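PDB 6X1N: mbDLG-3 protein from Monosiga brevicollis, which probably acts, through this third PDZ domain, as part of a MAGUK-type scaffold that recognises C-terminal peptides and may bind protein kinases. Local coordinates for residues 4-9 with 91-96; 17-22 with 59-64; 37-42 with 98-103; 8-13 with 47-52. All blocks are in the same frame, centred on the assembly; numbering follows the deposited sequence.

Interaction 1: residues 4-9 with 91-96; sequences DLRTVT and LNLTAN
Arg6 and Val8 pair with Leu93 and Leu91 where the first strand of the PDZ fold runs antiparallel to its last strand. Both are hydrogen-bonded pairs: Arg6 N reaches Leu93 O at 2.8 Å and almost straight (174° at the hydrogen), Arg6 O accepts from Leu93 N at 2.8 Å, and Val8 and Leu91 exchange two further backbone bonds. Between them, Thr7 and Asn92 form the non-hydrogen-bonded pair. Their side chains lie alongside each other on one face of the sheet, Thr7 OG1 being 3.8 Å from Asn92 OD1, a contact rather than a bond. The other face carries Arg6, Val8, Leu91 and Leu93. Here the arginine chain turns at chi3 (-80°), which lays its guanidinium across Leu93, with Arg6 NH1 3.8 Å from Leu93 CB. A salt bridge to Asp59 and a bond to Gln54 O hold that NH1 from outside the two segments. Toward Asp4 an ordered water bridges the two segments: it donates to Asp4 O (2.7 Å), accepts from Ala95 N (2.9 Å), and lies in plane at the guanidinium edge, 2.9 Å from Arg6 NH2.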
loop_
_atom_site.group_PDB
_atom_site.type_symbol
_atom_site.label_atom_id
_atom_site.label_comp_id
_atom_site.label_asym_id
_atom_site.label_seq_id
_atom_site.Cartn_x
_atom_site.Cartn_y
_atom_site.Cartn_z
ATOM N N ASP A 4 8.914 -8.362 10.126
ATOM C CA ASP A 4 8.830 -7.210 9.237
ATOM C C ASP A 4 7.622 -7.319 8.318
ATOM O O ASP A 4 7.077 -6.298 7.880
ATOM C CB ASP A 4 10.059 -7.126 8.338
ATOM C CG ASP A 4 11.326 -6.760 9.065
ATOM O OD1 ASP A 4 11.292 -5.979 10.043
ATOM O OD2 ASP A 4 12.383 -7.238 8.602
ATOM N N LEU A 5 7.221 -8.537 7.977
ATOM C CA LEU A 5 6.108 -8.768 7.069
ATOM C C LEU A 5 4.822 -8.779 7.881
ATOM O O LEU A 5 4.650 -9.629 8.764
ATOM C CB LEU A 5 6.299 -10.106 6.355
ATOM C CG LEU A 5 5.315 -10.411 5.229
ATOM C CD1 LEU A 5 5.518 -9.440 4.075
ATOM C CD2 LEU A 5 5.469 -11.862 4.783
ATOM N N ARG A 6 3.940 -7.817 7.610
ATOM C CA ARG A 6 2.695 -7.650 8.347
ATOM C C ARG A 6 1.518 -7.987 7.443
ATOM O O ARG A 6 1.467 -7.548 6.286
ATOM C CB ARG A 6 2.559 -6.214 8.861
ATOM C CG ARG A 6 3.343 -5.984 10.139
ATOM C CD ARG A 6 3.537 -4.500 10.463
ATOM N NE ARG A 6 4.629 -3.896 9.698
ATOM C CZ ARG A 6 4.496 -2.965 8.752
ATOM N NH1 ARG A 6 3.304 -2.477 8.424
ATOM N NH2 ARG A 6 5.586 -2.517 8.139
ATOM N N THR A 7 0.581 -8.765 7.962
ATOM C CA THR A 7 -0.662 -9.072 7.267
ATOM C C THR A 7 -1.761 -8.392 8.066
ATOM O O THR A 7 -1.981 -8.721 9.236
ATOM C CB THR A 7 -0.885 -10.580 7.175
ATOM O OG1 THR A 7 0.189 -11.176 6.433
ATOM C CG2 THR A 7 -2.181 -10.859 6.448
ATOM N N VAL A 8 -2.420 -7.421 7.451
ATOM C CA VAL A 8 -3.345 -6.531 8.139
ATOM C C VAL A 8 -4.663 -6.548 7.387
ATOM O O VAL A 8 -4.677 -6.450 6.156
ATOM C CB VAL A 8 -2.783 -5.096 8.183
ATOM C CG1 VAL A 8 -3.757 -4.162 8.876
ATOM C CG2 VAL A 8 -1.423 -5.078 8.876
ATOM N N THR A 9 -5.766 -6.672 8.110
ATOM C CA THR A 9 -7.087 -6.493 7.529
ATOM C C THR A 9 -7.654 -5.184 8.049
ATOM O O THR A 9 -7.745 -4.981 9.263
ATOM C CB THR A 9 -8.017 -7.650 7.883
ATOM O OG1 THR A 9 -7.503 -8.857 7.311
ATOM C CG2 THR A 9 -9.413 -7.389 7.334
ATOM N N LEU A 91 -4.031 -6.619 3.427
ATOM C CA LEU A 91 -2.756 -6.118 2.932
ATOM C C LEU A 91 -1.631 -7.010 3.424
ATOM O O LEU A 91 -1.648 -7.459 4.574
ATOM C CB LEU A 91 -2.476 -4.727 3.498
ATOM C CG LEU A 91 -3.471 -3.621 3.173
ATOM C CD1 LEU A 91 -3.211 -2.437 4.089
ATOM C CD2 LEU A 91 -3.345 -3.205 1.731
ATOM N N ASN A 92 -0.646 -7.249 2.564
ATOM C CA ASN A 92 0.661 -7.743 2.970
ATOM C C ASN A 92 1.622 -6.578 2.825
ATOM O O ASN A 92 1.794 -6.054 1.715
ATOM C CB ASN A 92 1.128 -8.889 2.078
ATOM C CG ASN A 92 0.607 -10.225 2.524
ATOM O OD1 ASN A 92 -0.577 -10.381 2.812
ATOM N ND2 ASN A 92 1.497 -11.210 2.589
ATOM N N LEU A 93 2.218 -6.162 3.937
ATOM C CA LEU A 93 3.023 -4.954 4.022
ATOM C C LEU A 93 4.400 -5.284 4.571
ATOM O O LEU A 93 4.555 -6.168 5.421
ATOM C CB LEU A 93 2.398 -3.980 5.032
ATOM C CG LEU A 93 0.980 -3.509 4.734
ATOM C CD1 LEU A 93 0.422 -2.725 5.909
ATOM C CD2 LEU A 93 0.944 -2.658 3.485
ATOM N N THR A 94 5.401 -4.536 4.131
ATOM C CA THR A 94 6.697 -4.569 4.798
ATOM C C THR A 94 7.391 -3.233 4.582
ATOM O O THR A 94 7.261 -2.630 3.514
ATOM C CB THR A 94 7.546 -5.753 4.303
ATOM O OG1 THR A 94 8.634 -5.993 5.210
ATOM C CG2 THR A 94 8.072 -5.506 2.889
ATOM N N ALA A 95 8.075 -2.742 5.609
ATOM C CA ALA A 95 8.777 -1.476 5.461
ATOM C C ALA A 95 9.874 -1.635 4.423
ATOM O O ALA A 95 10.630 -2.609 4.447
ATOM C CB ALA A 95 9.379 -1.049 6.803
ATOM N N ASN A 96 9.954 -0.704 3.487
ATOM C CA ASN A 96 10.953 -0.777 2.423
ATOM C C ASN A 96 11.501 0.619 2.205
ATOM O O ASN A 96 11.157 1.305 1.236
ATOM C CB ASN A 96 10.368 -1.390 1.148
ATOM C CG ASN A 96 11.415 -1.631 0.086
ATOM O OD1 ASN A 96 12.571 -1.226 0.236
ATOM N ND2 ASN A 96 11.007 -2.258 -1.016
HETATM O O HOH W 1 8.147 -3.865 8.231
#

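Interaction 2: residues 17-22 with 59-64; sequences FGFSLL and DQILSM
Phe19 and Leu21 project from their strand as two neighbouring bumps, and Ile61 sets its terminal methyl over the notch between their ends. That methyl is brought forward by an extended chain (chi2 -178°): Ile61 CD1 sits 4.1 Å from Phe19 CE2 and 4.2 Å from Leu21 CD2. The leucine and isoleucine side chains meet at about a right angle, while the phenylalanine is approached at a slant. Met64 brings a second methyl to the same notch, beside that of Ile61. Its SD-CE bond turns the methyl inward, so that Met64 CE rests 4.3 Å from Leu21 CD2 and also touches the edge of the Phe19 ring close to the ring plane, 4.5 Å from CZ. Every contact is apolar. The backbones stay well apart, with the two short strand axes 9.0 Å from each other at 78°, so the space between them is bridged by side chains alone. Ile40 packs against both Phe19 and Ile61, and helix 74-82 covers the group from another side, through Tyr74 and Ala77 on Leu21 and through Leu80 and Val81 on Met64. Phe17-Gly18-Phe19 matches the end of the GLGF carboxylate-binding loop, and strand 19-22 facing helix 74-82 is the arrangement of the PDZ peptide groove, in which the positions of Phe19 and Leu21 line the hydrophobic pocket for the ligand's last side chain, as they probably do here.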
loop_
_atom_site.group_PDB
_atom_site.type_symbol
_atom_site.label_atom_id
_atom_site.label_comp_id
_atom_site.label_asym_id
_atom_site.label_seq_id
_atom_site.Cartn_x
_atom_site.Cartn_y
_atom_site.Cartn_z
ATOM N N PHE A 17 -10.512 4.053 5.022
ATOM C CA PHE A 17 -9.321 3.237 5.235
ATOM C C PHE A 17 -8.159 4.034 5.820
ATOM O O PHE A 17 -7.279 3.446 6.453
ATOM C CB PHE A 17 -8.907 2.570 3.929
ATOM C CG PHE A 17 -9.843 1.471 3.487
ATOM C CD1 PHE A 17 -10.008 0.330 4.265
ATOM C CD2 PHE A 17 -10.535 1.564 2.292
ATOM C CE1 PHE A 17 -10.852 -0.691 3.861
ATOM C CE2 PHE A 17 -11.380 0.540 1.878
ATOM C CZ PHE A 17 -11.540 -0.583 2.663
ATOM N N GLY A 18 -8.111 5.342 5.592
ATOM C CA GLY A 18 -7.187 6.195 6.317
ATOM C C GLY A 18 -5.741 6.183 5.870
ATOM O O GLY A 18 -4.846 6.381 6.695
ATOM N N PHE A 19 -5.471 5.962 4.588
ATOM C CA PHE A 19 -4.092 6.039 4.124
ATOM C C PHE A 19 -4.061 6.444 2.666
ATOM O O PHE A 19 -5.030 6.258 1.926
ATOM C CB PHE A 19 -3.321 4.733 4.348
ATOM C CG PHE A 19 -3.737 3.598 3.448
ATOM C CD1 PHE A 19 -4.762 2.733 3.820
ATOM C CD2 PHE A 19 -3.067 3.359 2.258
ATOM C CE1 PHE A 19 -5.125 1.670 2.998
ATOM C CE2 PHE A 19 -3.422 2.298 1.430
ATOM C CZ PHE A 19 -4.450 1.458 1.790
ATOM N N SER A 20 -2.928 7.005 2.269
ATOM C CA SER A 20 -2.640 7.332 0.883
ATOM C C SER A 20 -1.595 6.364 0.358
ATOM O O SER A 20 -0.714 5.925 1.106
ATOM C CB SER A 20 -2.025 8.728 0.782
ATOM O OG SER A 20 -2.854 9.707 1.398
ATOM N N LEU A 21 -1.667 6.040 -0.929
ATOM C CA LEU A 21 -0.640 5.209 -1.546
ATOM C C LEU A 21 -0.019 5.902 -2.753
ATOM O O LEU A 21 -0.554 6.876 -3.293
ATOM C CB LEU A 21 -1.146 3.794 -1.885
ATOM C CG LEU A 21 -2.348 3.621 -2.819
ATOM C CD1 LEU A 21 -2.001 3.864 -4.290
ATOM C CD2 LEU A 21 -2.943 2.229 -2.669
ATOM N N LEU A 22 1.121 5.370 -3.178
ATOM C CA LEU A 22 1.801 5.850 -4.368
ATOM C C LEU A 22 2.268 4.657 -5.182
ATOM O O LEU A 22 2.336 3.521 -4.699
ATOM C CB LEU A 22 2.970 6.805 -4.065
ATOM C CG LEU A 22 4.248 6.322 -3.372
ATOM C CD1 LEU A 22 5.143 5.429 -4.255
ATOM C CD2 LEU A 22 5.035 7.546 -2.923
ATOM N N ASP A 59 5.820 1.732 3.866
ATOM C CA ASP A 59 5.593 0.309 3.646
ATOM C C ASP A 59 5.389 0.048 2.161
ATOM O O ASP A 59 4.672 0.790 1.476
ATOM C CB ASP A 59 4.303 -0.152 4.332
ATOM C CG ASP A 59 4.429 -0.304 5.827
ATOM O OD1 ASP A 59 5.564 -0.310 6.356
ATOM O OD2 ASP A 59 3.365 -0.492 6.451
ATOM N N GLN A 60 5.983 -1.033 1.665
ATOM C CA GLN A 60 5.574 -1.559 0.374
ATOM C C GLN A 60 4.335 -2.414 0.569
ATOM O O GLN A 60 4.290 -3.258 1.477
ATOM C CB GLN A 60 6.691 -2.382 -0.261
ATOM C CG GLN A 60 6.260 -2.909 -1.615
ATOM C CD GLN A 60 7.396 -3.370 -2.497
ATOM O OE1 GLN A 60 8.550 -3.440 -2.073
ATOM N NE2 GLN A 60 7.067 -3.704 -3.745
ATOM N N ILE A 61 3.316 -2.170 -0.257
ATOM C CA ILE A 61 2.136 -3.022 -0.299
ATOM C C ILE A 61 2.453 -4.133 -1.293
ATOM O O ILE A 61 2.368 -3.939 -2.506
ATOM C CB ILE A 61 0.880 -2.257 -0.716
ATOM C CG1 ILE A 61 0.683 -0.980 0.109
ATOM C CG2 ILE A 61 -0.325 -3.175 -0.576
ATOM C CD1 ILE A 61 -0.602 -0.215 -0.259
ATOM N N LEU A 62 2.811 -5.308 -0.780
ATOM C CA LEU A 62 3.159 -6.420 -1.660
ATOM C C LEU A 62 1.919 -7.008 -2.318
ATOM O O LEU A 62 1.957 -7.423 -3.486
ATOM C CB LEU A 62 3.919 -7.489 -0.880
ATOM C CG LEU A 62 5.270 -7.025 -0.328
ATOM C CD1 LEU A 62 5.815 -8.010 0.715
ATOM C CD2 LEU A 62 6.276 -6.832 -1.451
ATOM N N SER A 63 0.806 -7.055 -1.591
ATOM C CA SER A 63 -0.441 -7.532 -2.162
ATOM C C SER A 63 -1.596 -6.870 -1.433
ATOM O O SER A 63 -1.459 -6.420 -0.290
ATOM C CB SER A 63 -0.543 -9.058 -2.070
ATOM O OG SER A 63 -0.509 -9.474 -0.721
ATOM N N MET A 64 -2.736 -6.812 -2.113
ATOM C CA MET A 64 -3.956 -6.267 -1.544
ATOM C C MET A 64 -5.119 -7.089 -2.064
ATOM O O MET A 64 -5.267 -7.257 -3.277
ATOM C CB MET A 64 -4.145 -4.809 -1.966
ATOM C CG MET A 64 -5.410 -4.179 -1.419
ATOM S SD MET A 64 -5.726 -2.514 -2.031
ATOM C CE MET A 64 -4.276 -1.637 -1.435
#

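Interaction 3: residues 37-42 with 98-103; sequences GIFISR and GMYDLY
An aromatic cluster of Phe39, Tyr100 and Tyr103 fastens the C-terminal helix against strand 38-43, with the helix segment lying across the strand at 77° and 9.7 Å between their axes. Phe39 is at the middle. Tyr100 runs past it in the opposite direction, its ring tilted 30° from that of Phe39 but slid so far along that the two hardly overlap; the closest atoms are Phe39 CD2 and Tyr100 CD1, at 3.7 Å. Tyr100 CA itself lies over one face of the Phe39 ring. Tyr103 comes in obliquely, with CE2 3.6 Å from Phe39 CD1. At the far end of the phenylalanine, Met99 packs tightly through its CG, 3.4 Å from Phe39 CZ; this methylene, anti to the backbone N (chi1 -176°), meets the ring, and a bend at the next torsion carries the sulfur away. The two tyrosine hydroxyls also find partners: Tyr103 OH makes a weak hydrogen bond of 2.7 Å to Gly37 O, and Tyr100 OH passes Ser41 CA to bond Glu57. Asn96, the N-cap of the helix, also touches Phe39. A helix added after the last strand and packed on the sheet in this way is characteristic of the third PDZ domain of the DLG/PSD-95 family.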
loop_
_atom_site.group_PDB
_atom_site.type_symbol
_atom_site.label_atom_id
_atom_site.label_comp_id
_atom_site.label_asym_id
_atom_site.label_seq_id
_atom_site.Cartn_x
_atom_site.Cartn_y
_atom_site.Cartn_z
ATOM N N GLY A 37 6.819 -0.791 -7.532
ATOM C CA GLY A 37 6.091 -1.233 -6.360
ATOM C C GLY A 37 5.144 -0.160 -5.845
ATOM O O GLY A 37 5.270 1.030 -6.142
ATOM N N ILE A 38 4.165 -0.608 -5.079
ATOM C CA ILE A 38 3.158 0.263 -4.481
ATOM C C ILE A 38 3.545 0.509 -3.034
ATOM O O ILE A 38 3.941 -0.425 -2.326
ATOM C CB ILE A 38 1.777 -0.410 -4.559
ATOM C CG1 ILE A 38 1.388 -0.678 -6.019
ATOM C CG2 ILE A 38 0.725 0.440 -3.839
ATOM C CD1 ILE A 38 1.394 0.566 -6.883
ATOM N N PHE A 39 3.428 1.760 -2.581
ATOM C CA PHE A 39 3.857 2.159 -1.246
ATOM C C PHE A 39 2.790 2.964 -0.526
ATOM O O PHE A 39 2.014 3.686 -1.151
ATOM C CB PHE A 39 5.142 2.979 -1.330
ATOM C CG PHE A 39 6.330 2.134 -1.586
ATOM C CD1 PHE A 39 6.570 1.626 -2.844
ATOM C CD2 PHE A 39 7.174 1.784 -0.554
ATOM C CE1 PHE A 39 7.643 0.794 -3.063
ATOM C CE2 PHE A 39 8.252 0.967 -0.778
ATOM C CZ PHE A 39 8.480 0.465 -2.016
ATOM N N ILE A 40 2.767 2.843 0.797
ATOM C CA ILE A 40 1.971 3.739 1.628
ATOM C C ILE A 40 2.697 5.072 1.694
ATOM O O ILE A 40 3.855 5.133 2.125
ATOM C CB ILE A 40 1.787 3.157 3.032
ATOM C CG1 ILE A 40 1.187 1.750 2.970
ATOM C CG2 ILE A 40 0.981 4.128 3.891
ATOM C CD1 ILE A 40 -0.261 1.684 2.772
ATOM N N SER A 41 2.030 6.139 1.260
ATOM C CA SER A 41 2.624 7.469 1.264
ATOM C C SER A 41 2.122 8.375 2.384
ATOM O O SER A 41 2.705 9.443 2.582
ATOM C CB SER A 41 2.406 8.156 -0.093
ATOM O OG SER A 41 1.026 8.176 -0.416
ATOM N N ARG A 42 1.074 7.993 3.115
ATOM C CA ARG A 42 0.643 8.818 4.238
ATOM C C ARG A 42 -0.332 8.013 5.073
ATOM O O ARG A 42 -1.169 7.294 4.531
ATOM C CB ARG A 42 -0.071 10.081 3.728
ATOM C CG ARG A 42 -0.272 11.167 4.756
ATOM C CD ARG A 42 1.007 11.901 5.077
ATOM N NE ARG A 42 0.686 13.057 5.913
ATOM C CZ ARG A 42 0.765 14.329 5.526
ATOM N NH1 ARG A 42 1.201 14.642 4.314
ATOM N NH2 ARG A 42 0.430 15.295 6.372
ATOM N N GLY A 98 14.458 1.778 1.374
ATOM C CA GLY A 98 15.308 2.020 0.220
ATOM C C GLY A 98 14.502 2.338 -1.023
ATOM O O GLY A 98 14.733 3.350 -1.693
ATOM N N MET A 99 13.517 1.493 -1.332
ATOM C CA MET A 99 12.707 1.739 -2.520
ATOM C C MET A 99 11.837 2.974 -2.342
ATOM O O MET A 99 11.635 3.739 -3.292
ATOM C CB MET A 99 11.857 0.514 -2.856
ATOM C CG MET A 99 11.058 0.673 -4.146
ATOM S SD MET A 99 12.104 0.783 -5.633
ATOM C CE MET A 99 12.410 -0.946 -5.943
ATOM N N TYR A 100 11.315 3.183 -1.133
ATOM C CA TYR A 100 10.543 4.395 -0.877
ATOM C C TYR A 100 11.389 5.635 -1.146
ATOM O O TYR A 100 10.908 6.602 -1.748
ATOM C CB TYR A 100 10.002 4.373 0.553
ATOM C CG TYR A 100 8.924 5.405 0.827
ATOM C CD1 TYR A 100 7.732 5.400 0.116
ATOM C CD2 TYR A 100 9.085 6.363 1.826
ATOM C CE1 TYR A 100 6.734 6.337 0.370
ATOM C CE2 TYR A 100 8.086 7.302 2.091
ATOM C CZ TYR A 100 6.916 7.279 1.363
ATOM O OH TYR A 100 5.923 8.211 1.615
ATOM N N ASP A 101 12.658 5.613 -0.726
ATOM C CA ASP A 101 13.547 6.738 -0.995
ATOM C C ASP A 101 13.841 6.887 -2.481
ATOM O O ASP A 101 14.017 8.011 -2.966
ATOM C CB ASP A 101 14.852 6.582 -0.218
ATOM C CG ASP A 101 15.810 7.736 -0.458
ATOM O OD1 ASP A 101 15.582 8.819 0.117
ATOM O OD2 ASP A 101 16.783 7.556 -1.217
ATOM N N LEU A 102 13.907 5.777 -3.217
ATOM C CA LEU A 102 14.141 5.866 -4.652
ATOM C C LEU A 102 13.001 6.593 -5.350
ATOM O O LEU A 102 13.229 7.314 -6.328
ATOM C CB LEU A 102 14.357 4.473 -5.240
ATOM C CG LEU A 102 14.801 4.429 -6.699
ATOM C CD1 LEU A 102 16.114 5.190 -6.879
ATOM C CD2 LEU A 102 14.943 2.991 -7.175
ATOM N N TYR A 103 11.774 6.447 -4.841
ATOM C CA TYR A 103 10.644 7.175 -5.403
ATOM C C TYR A 103 10.772 8.684 -5.217
ATOM O O TYR A 103 10.117 9.441 -5.939
ATOM C CB TYR A 103 9.329 6.686 -4.792
ATOM C CG TYR A 103 8.664 5.563 -5.562
ATOM C CD1 TYR A 103 8.040 5.809 -6.777
ATOM C CD2 TYR A 103 8.642 4.264 -5.067
ATOM C CE1 TYR A 103 7.436 4.790 -7.489
ATOM C CE2 TYR A 103 8.031 3.243 -5.771
ATOM C CZ TYR A 103 7.424 3.515 -6.976
ATOM O OH TYR A 103 6.804 2.527 -7.703
#

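Interaction 4: residues 8-13 with 47-52; sequences VTLYKG and GAAIES
Strand 8-11 passes over the short helix 48-52 with their axes 8.3 Å apart and their directions at 132°, the backbones coming nearest at Leu10 and Ala48, whose CA atoms are 5.7 Å apart. Leu10 carries most of the contact. Its CB meets Ala48 CB at 3.9 Å, and its branch then reaches along the helix, since CG stands anti to the carbonyl carbon (chi1 -59°). Leu10 CD2 rests 3.7 Å from Ala48 O and 3.9 Å from Ser52 CB, one turn further on, while CD1 lies against the Ala49 methyl. The small side chain of Ala48 probably permits this close approach: Ala48 CB is only 3.3 Å from Tyr11 O. At the other end of the helix Val8 CG1 makes a looser contact with Ser52. The serine hydroxyl is turned back to its own helix, donating to Ala49 O at 2.7 Å from a position tilted 21° out of the carbonyl plane, and it also bonds Gln54 N just beyond. Between these two segments there is no hydrogen bond; the contact is van der Waals packing of methyl groups on methyls and carbonyls. Around it, Phe17 and Phe19 touch Leu10, Phe19 also packs on Ala49, and Leu91 of strand 88-95 adjoins Leu10, placing helix 48-52 at one end of the curled sheet, between its first strand and the loop leading into strand 19-22.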
loop_
_atom_site.group_PDB
_atom_site.type_symbol
_atom_site.label_atom_id
_atom_site.label_comp_id
_atom_site.label_asym_id
_atom_site.label_seq_id
_atom_site.Cartn_x
_atom_site.Cartn_y
_atom_site.Cartn_z
ATOM N N VAL A 8 -2.420 -7.421 7.451
ATOM C CA VAL A 8 -3.345 -6.531 8.139
ATOM C C VAL A 8 -4.663 -6.548 7.387
ATOM O O VAL A 8 -4.677 -6.450 6.156
ATOM C CB VAL A 8 -2.783 -5.096 8.183
ATOM C CG1 VAL A 8 -3.757 -4.162 8.876
ATOM C CG2 VAL A 8 -1.423 -5.078 8.876
ATOM N N THR A 9 -5.766 -6.672 8.110
ATOM C CA THR A 9 -7.087 -6.493 7.529
ATOM C C THR A 9 -7.654 -5.184 8.049
ATOM O O THR A 9 -7.745 -4.981 9.263
ATOM C CB THR A 9 -8.017 -7.650 7.883
ATOM O OG1 THR A 9 -7.503 -8.857 7.311
ATOM C CG2 THR A 9 -9.413 -7.389 7.334
ATOM N N LEU A 10 -7.994 -4.289 7.139
ATOM C CA LEU A 10 -8.612 -3.022 7.481
ATOM C C LEU A 10 -10.065 -3.045 7.050
ATOM O O LEU A 10 -10.403 -3.605 6.001
ATOM C CB LEU A 10 -7.921 -1.863 6.767
ATOM C CG LEU A 10 -6.427 -1.664 7.025
ATOM C CD1 LEU A 10 -5.936 -0.488 6.201
ATOM C CD2 LEU A 10 -6.155 -1.434 8.498
ATOM N N TYR A 11 -10.913 -2.420 7.849
ATOM C CA TYR A 11 -12.323 -2.263 7.541
ATOM C C TYR A 11 -12.602 -0.780 7.330
ATOM O O TYR A 11 -12.166 0.055 8.129
ATOM C CB TYR A 11 -13.167 -2.836 8.680
ATOM C CG TYR A 11 -14.617 -2.456 8.619
ATOM C CD1 TYR A 11 -15.396 -2.783 7.522
ATOM C CD2 TYR A 11 -15.211 -1.773 9.668
ATOM C CE1 TYR A 11 -16.733 -2.428 7.466
ATOM C CE2 TYR A 11 -16.542 -1.422 9.627
ATOM C CZ TYR A 11 -17.296 -1.751 8.524
ATOM O OH TYR A 11 -18.625 -1.400 8.475
ATOM N N LYS A 12 -13.320 -0.456 6.251
ATOM C CA LYS A 12 -13.472 0.938 5.843
ATOM C C LYS A 12 -14.090 1.786 6.948
ATOM O O LYS A 12 -13.682 2.932 7.164
ATOM C CB LYS A 12 -14.301 0.999 4.563
ATOM C CG LYS A 12 -14.569 2.394 4.059
ATOM C CD LYS A 12 -15.361 2.355 2.763
ATOM C CE LYS A 12 -15.461 3.737 2.150
ATOM N NZ LYS A 12 -16.234 3.727 0.877
ATOM N N GLY A 13 -15.053 1.232 7.676
ATOM C CA GLY A 13 -15.580 1.926 8.823
ATOM C C GLY A 13 -16.250 3.253 8.483
ATOM O O GLY A 13 -16.676 3.511 7.354
ATOM N N GLY A 47 -8.944 7.005 10.699
ATOM C CA GLY A 47 -9.220 5.967 9.727
ATOM C C GLY A 47 -8.704 4.614 10.156
ATOM O O GLY A 47 -8.072 4.477 11.207
ATOM N N ALA A 48 -8.948 3.601 9.331
ATOM C CA ALA A 48 -8.621 2.240 9.737
ATOM C C ALA A 48 -7.124 2.057 9.936
ATOM O O ALA A 48 -6.697 1.354 10.859
ATOM C CB ALA A 48 -9.142 1.249 8.700
ATOM N N ALA A 49 -6.310 2.689 9.092
ATOM C CA ALA A 49 -4.871 2.448 9.144
ATOM C C ALA A 49 -4.275 2.921 10.463
ATOM O O ALA A 49 -3.525 2.185 11.110
ATOM C CB ALA A 49 -4.166 3.109 7.967
ATOM N N ILE A 50 -4.610 4.136 10.900
ATOM C CA ILE A 50 -4.055 4.619 12.166
ATOM C C ILE A 50 -4.597 3.808 13.335
ATOM O O ILE A 50 -3.867 3.512 14.293
ATOM C CB ILE A 50 -4.254 6.140 12.334
ATOM C CG1 ILE A 50 -3.398 6.661 13.492
ATOM C CG2 ILE A 50 -5.735 6.505 12.538
ATOM C CD1 ILE A 50 -3.387 8.173 13.585
ATOM N N GLU A 51 -5.872 3.413 13.274
ATOM C CA GLU A 51 -6.447 2.618 14.353
ATOM C C GLU A 51 -5.754 1.267 14.485
ATOM O O GLU A 51 -5.606 0.751 15.602
ATOM C CB GLU A 51 -7.956 2.459 14.137
ATOM C CG GLU A 51 -8.729 3.750 14.352
ATOM C CD GLU A 51 -10.207 3.636 14.030
ATOM O OE1 GLU A 51 -10.703 2.513 13.806
ATOM O OE2 GLU A 51 -10.880 4.685 13.995
ATOM N N SER A 52 -5.299 0.700 13.367
ATOM C CA SER A 52 -4.629 -0.595 13.395
ATOM C C SER A 52 -3.266 -0.501 14.065
ATOM O O SER A 52 -2.836 -1.453 14.725
ATOM C CB SER A 52 -4.473 -1.130 11.972
ATOM O OG SER A 52 -3.365 -0.550 11.305
#

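How the interactions relate
From the N terminus, residues 4-9 begin the longest sheet closure, interaction 1, completed only at 91-96. Interaction 4 starts from the same strand, sharing Val8 and Thr9, and closes early at 47-52. Interaction 2, from 17-22 to 59-64, lies wholly within the span of interaction 1 and crosses interaction 4. Interaction 3, from 37-42 to 98-103, crosses all the others and brings the C-terminal helix back to the sheet. Strand 59-64 bonds with both 88-95 and 38-43, so it links interactions 1, 2 and 3 directly. Interaction 2 sits near the domain centre, whereas interactions 3 and 4, centres about 20 Å apart, attach their helices on opposite sides of it.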